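Long-range contacts in outer membrane protein Omp121 (Bacteroides thetaiotaomicron, PDB 5FQ8), which belongs to the TonB-dependent receptors and probably imports its substrate across the outer membrane through a plugged beta-barrel: residues 283-288 against 370-375; 319-324 against 968-973. One frame throughout, in Å; residues are numbered along the deposited sequence.

Interaction 1 of 2, residues 283-288 against 370-375; sequences IPTDAD and YILNNY. With CA (calcium ion), chain M.
Leu372 reaches out from helix 368-374 and sets both of its methyl groups against the calcium-binding loop 283-288. Its CG lies opposite its own carbonyl carbon and beside the backbone N (chi1 -71°), which directs the isobutyl end off the helix toward the loop. There the branches divide the work. CD2 sits between two apolar neighbours, 3.8 Å from Ala287 CB and 3.9 Å from Ile283 CG2, while CD1 comes over the backbone, 3.7 Å from Pro284 O. The Ile283 and Leu372 side chains cross at about a right angle, and the isoleucine CG2 lies near both leucine methyls.

Thr285 covers the base of the same leucine, its OG1 lying 3.7 Å from Leu372 CB. A chi1 of 81° puts this hydroxyl between the backbone N and the carbonyl carbon, where it donates to Pro284 O, in the carbonyl plane on a lone pair, and weakly accepts from Ala287 N. The other branch, CG2, points to the next helical residue and rests 3.6 Å from Asn373 OD1, on the more exposed side of the contact; the amide nitrogen of Asn373 turns back in a weak bond to Tyr369 O. Across this interface the contacts are thus van der Waals in nature.

Behind the apolar face the loop wraps the metal. Calcium is held by Ile283 O at 2.2 Å, Thr285 O at 2.4 Å and Asp288 OD2 at 2.2 Å, and Asp280 and Gly281 complete the five protein ligands. Ile283 and Thr285 therefore face two ways, carbonyls to the ion and side chains to Leu372. It is a calcium-binding loop joining two antiparallel barrel strands, 268-280 and 289-303, with helix 368-374, from the long connection between strands 306-320 and 376-394, laid against it.

Interaction 2 of 2, residues 319-324 against 968-973; sequences NNFATT and TANPSS
Asn970 and Thr324 form the close part of this contact, where the loop ahead of the last barrel strand meets the chain leaving strand 306-320. The CG2 methyl of Thr324 lies 3.5 Å from Asn970 OD1 and equally near the carbonyl oxygen of Thr968, so it fills the angle between a side-chain amide and a backbone carbonyl. With CG2 opposite the carbonyl carbon of Thr324, the hydroxyl is turned elsewhere, to a weak bond with Gly123 O.

The amide of Asn970 is used at both ends. While OD1 rests on the threonine methyl, ND2 donates to Ala322 O at 3.3 Å, a weak bond despite its nearly straight N-H...O angle of 174°. The stronger partner of ND2 lies outside the two segments, at Asp79 OD1. Two acceptors on the one nitrogen should fix the rotation of the amide, and the asparagine links the two loops to the plug.

Packing slackens toward Phe321 and Ala322. The phenyl ring approaches obliquely, CE1 being 3.9 Å from Asn970 ND2, with ring and amide planes 34° apart; Ala322 CB stays 4.3 Å from that nitrogen. Ala969 directs its methyl away from the partner segment, and beyond Asn970 the chains part. This looser end is nevertheless enclosed by protein and has no solvent face, for every residue that touches is buried.

Other elements close it in. Phe321 lies against Asp125 and Phe126 of strand 125-128, whereas Asn970 packs on Met330 and Leu331 of helix 330-335. On the barrel side, strand 306-320 runs between strands 289-303 and 376-394, and residue 973 begins the closing strand 973-983, which pairs with 177-188 and 928-941.

The two contacts lie side by side, their centres 11 Å apart, and their segments alternate along the chain. They touch directly: Leu372 CD2 comes within 4.0 Å of Ala322 CB, and Ile283 CD1 within 3.9 Å of Asn970 ND2. Met330 of helix 330-335 packs on Ile283, Leu372 and Asn970, so one helix serves both. Interaction 1 is the outer, partly buried one, held across its interface by van der Waals contacts, largely around one leucine, and backed by calcium; it joins two of the connections between barrel strands. Interaction 2 is wholly buried and nearer the centre of the chain; there an asparagine amide brings together distant parts of the sequence and the plug.

Interaction 1 of 2, residues 283-288 against 370-375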
# COMPACT_ATOMS: atom_id res chain seq x y z
N ILE B 283 0.45 -5.34 30.95
CA ILE B 283 1.58 -4.63 30.36
C ILE B 283 1.27 -3.14 30.37
O ILE B 283 0.14 -2.75 30.02
CB ILE B 283 1.86 -5.13 28.95
CG1 ILE B 283 1.96 -6.65 28.92
CG2 ILE B 283 3.14 -4.58 28.44
CD1 ILE B 283 1.97 -7.23 27.55
N PRO B 284 2.22 -2.28 30.76
CA PRO B 284 1.92 -0.84 30.88
C PRO B 284 1.39 -0.21 29.61
O PRO B 284 1.54 -0.77 28.53
CB PRO B 284 3.29 -0.25 31.25
CG PRO B 284 4.02 -1.33 31.86
CD PRO B 284 3.58 -2.59 31.20
N THR B 285 0.79 0.98 29.74
CA THR B 285 0.03 1.65 28.68
C THR B 285 -1.15 0.83 28.22
O THR B 285 -1.48 -0.20 28.81
CB THR B 285 0.90 1.99 27.46
OG1 THR B 285 1.03 0.82 26.63
CG2 THR B 285 2.28 2.49 27.86
N ASP B 286 -1.78 1.26 27.13
CA ASP B 286 -3.03 0.70 26.64
C ASP B 286 -2.83 -0.25 25.48
O ASP B 286 -3.74 -0.41 24.66
CB ASP B 286 -3.99 1.83 26.25
CG ASP B 286 -3.48 2.67 25.07
OD1 ASP B 286 -2.72 3.62 25.30
OD2 ASP B 286 -3.87 2.39 23.92
N ALA B 287 -1.66 -0.87 25.38
CA ALA B 287 -1.39 -1.75 24.25
C ALA B 287 -2.08 -3.10 24.40
O ALA B 287 -2.40 -3.72 23.38
CB ALA B 287 0.11 -1.93 24.08
N ASP B 288 -2.32 -3.58 25.64
CA ASP B 288 -3.15 -4.76 25.89
C ASP B 288 -4.58 -4.31 25.97
O ASP B 288 -5.08 -4.00 27.04
CB ASP B 288 -2.82 -5.47 27.19
CG ASP B 288 -1.61 -4.95 27.85
OD1 ASP B 288 -0.56 -5.43 27.45
OD2 ASP B 288 -1.71 -4.10 28.77
N TYR B 370 9.13 3.19 25.26
CA TYR B 370 9.01 3.81 23.95
C TYR B 370 8.22 2.92 23.01
O TYR B 370 7.30 3.37 22.34
CB TYR B 370 10.40 4.12 23.37
CG TYR B 370 10.30 4.90 22.07
CD1 TYR B 370 10.07 4.25 20.86
CD2 TYR B 370 10.40 6.28 22.07
CE1 TYR B 370 9.95 4.95 19.70
CE2 TYR B 370 10.28 6.99 20.89
CZ TYR B 370 10.06 6.32 19.72
OH TYR B 370 9.93 7.02 18.56
N ILE B 371 8.57 1.63 22.95
CA ILE B 371 7.92 0.74 21.99
C ILE B 371 6.43 0.68 22.24
O ILE B 371 5.63 0.68 21.30
CB ILE B 371 8.56 -0.66 22.04
CG1 ILE B 371 10.06 -0.56 21.79
CG2 ILE B 371 7.93 -1.54 21.02
CD1 ILE B 371 10.78 -1.88 21.91
N LEU B 372 6.02 0.63 23.52
CA LEU B 372 4.60 0.53 23.85
C LEU B 372 3.86 1.83 23.60
O LEU B 372 2.69 1.82 23.20
CB LEU B 372 4.43 0.12 25.31
CG LEU B 372 4.77 -1.30 25.75
CD1 LEU B 372 5.00 -1.27 27.22
CD2 LEU B 372 3.65 -2.22 25.42
N ASN B 373 4.53 2.96 23.81
CA ASN B 373 3.93 4.26 23.62
C ASN B 373 3.96 4.76 22.18
O ASN B 373 3.27 5.73 21.88
CB ASN B 373 4.65 5.28 24.50
CG ASN B 373 4.00 5.43 25.83
OD1 ASN B 373 2.78 5.51 25.93
ND2 ASN B 373 4.80 5.45 26.88
N ASN B 374 4.72 4.12 21.28
CA ASN B 374 4.92 4.67 19.95
C ASN B 374 4.70 3.71 18.81
O ASN B 374 4.81 4.12 17.66
CB ASN B 374 6.33 5.24 19.82
CG ASN B 374 6.52 6.46 20.66
OD1 ASN B 374 6.16 7.56 20.26
ND2 ASN B 374 7.09 6.29 21.84
N TYR B 375 4.40 2.45 19.07
CA TYR B 375 4.11 1.50 18.01
C TYR B 375 2.62 1.24 17.98
O TYR B 375 1.89 1.62 18.89
CB TYR B 375 4.89 0.21 18.21
CG TYR B 375 6.33 0.30 17.80
CD1 TYR B 375 7.18 1.23 18.36
CD2 TYR B 375 6.85 -0.56 16.85
CE1 TYR B 375 8.48 1.32 17.99
CE2 TYR B 375 8.16 -0.49 16.49
CZ TYR B 375 8.96 0.45 17.06
OH TYR B 375 10.27 0.53 16.69
CA CA M . -2.03 -2.29 29.95

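Interaction 2 of 2, residues 319-324 against 968-973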
# COMPACT_ATOMS: atom_id res chain seq x y z
N ASN B 319 -9.24 -5.06 19.27
CA ASN B 319 -8.02 -5.55 19.87
C ASN B 319 -6.87 -4.59 19.61
O ASN B 319 -6.75 -4.02 18.53
CB ASN B 319 -7.64 -6.92 19.29
CG ASN B 319 -8.76 -7.92 19.40
OD1 ASN B 319 -9.83 -7.74 18.85
ND2 ASN B 319 -8.50 -9.00 20.10
N ASN B 320 -6.04 -4.41 20.63
CA ASN B 320 -4.72 -3.82 20.51
C ASN B 320 -3.75 -4.80 21.15
O ASN B 320 -4.07 -5.41 22.17
CB ASN B 320 -4.62 -2.47 21.21
CG ASN B 320 -5.47 -1.41 20.57
OD1 ASN B 320 -6.63 -1.25 20.92
ND2 ASN B 320 -4.89 -0.66 19.66
N PHE B 321 -2.58 -4.95 20.57
CA PHE B 321 -1.68 -6.02 20.97
C PHE B 321 -0.30 -5.45 21.19
O PHE B 321 0.13 -4.55 20.47
CB PHE B 321 -1.66 -7.09 19.92
CG PHE B 321 -1.24 -8.43 20.42
CD1 PHE B 321 0.06 -8.68 20.77
CD2 PHE B 321 -2.15 -9.47 20.49
CE1 PHE B 321 0.45 -9.91 21.21
CE2 PHE B 321 -1.77 -10.70 20.93
CZ PHE B 321 -0.46 -10.92 21.28
N ALA B 322 0.38 -5.95 22.22
CA ALA B 322 1.79 -5.61 22.44
C ALA B 322 2.60 -6.66 21.67
O ALA B 322 2.79 -7.78 22.13
CB ALA B 322 2.12 -5.58 23.92
N THR B 323 3.05 -6.26 20.49
CA THR B 323 3.66 -7.16 19.52
C THR B 323 4.87 -7.89 20.10
O THR B 323 5.66 -7.31 20.84
CB THR B 323 4.07 -6.35 18.30
OG1 THR B 323 3.02 -5.45 17.93
CG2 THR B 323 4.40 -7.26 17.13
N THR B 324 5.02 -9.16 19.74
CA THR B 324 6.16 -9.96 20.18
C THR B 324 7.08 -10.25 19.00
O THR B 324 6.68 -10.12 17.84
CB THR B 324 5.74 -11.29 20.82
OG1 THR B 324 5.21 -12.17 19.83
CG2 THR B 324 4.72 -11.10 21.92
N THR B 968 8.99 -15.83 22.65
CA THR B 968 8.84 -14.72 23.60
C THR B 968 7.44 -14.14 23.54
O THR B 968 7.24 -12.93 23.49
CB THR B 968 9.89 -13.63 23.40
OG1 THR B 968 10.08 -13.39 22.01
CG2 THR B 968 11.18 -14.05 24.01
N ALA B 969 6.46 -15.03 23.54
CA ALA B 969 5.11 -14.65 23.89
C ALA B 969 5.12 -13.90 25.21
O ALA B 969 6.00 -14.09 26.04
CB ALA B 969 4.21 -15.87 24.00
N ASN B 970 4.14 -13.03 25.39
CA ASN B 970 4.10 -12.26 26.61
C ASN B 970 3.82 -13.16 27.81
O ASN B 970 3.18 -14.20 27.68
CB ASN B 970 3.02 -11.19 26.50
CG ASN B 970 3.29 -10.21 25.41
OD1 ASN B 970 4.41 -9.78 25.20
ND2 ASN B 970 2.25 -9.83 24.70
N PRO B 971 4.30 -12.78 28.99
CA PRO B 971 4.08 -13.61 30.18
C PRO B 971 2.60 -13.87 30.41
O PRO B 971 1.76 -13.01 30.15
CB PRO B 971 4.66 -12.76 31.30
CG PRO B 971 5.61 -11.86 30.66
CD PRO B 971 5.10 -11.59 29.30
N SER B 972 2.29 -15.06 30.89
CA SER B 972 0.91 -15.37 31.24
C SER B 972 0.53 -14.68 32.53
O SER B 972 1.38 -14.25 33.31
CB SER B 972 0.69 -16.87 31.36
OG SER B 972 1.16 -17.36 32.60
N SER B 973 -0.76 -14.53 32.74
CA SER B 973 -1.22 -13.73 33.86
C SER B 973 -2.06 -14.57 34.80
O SER B 973 -2.54 -15.65 34.47
CB SER B 973 -2.02 -12.52 33.40
OG SER B 973 -3.23 -12.92 32.79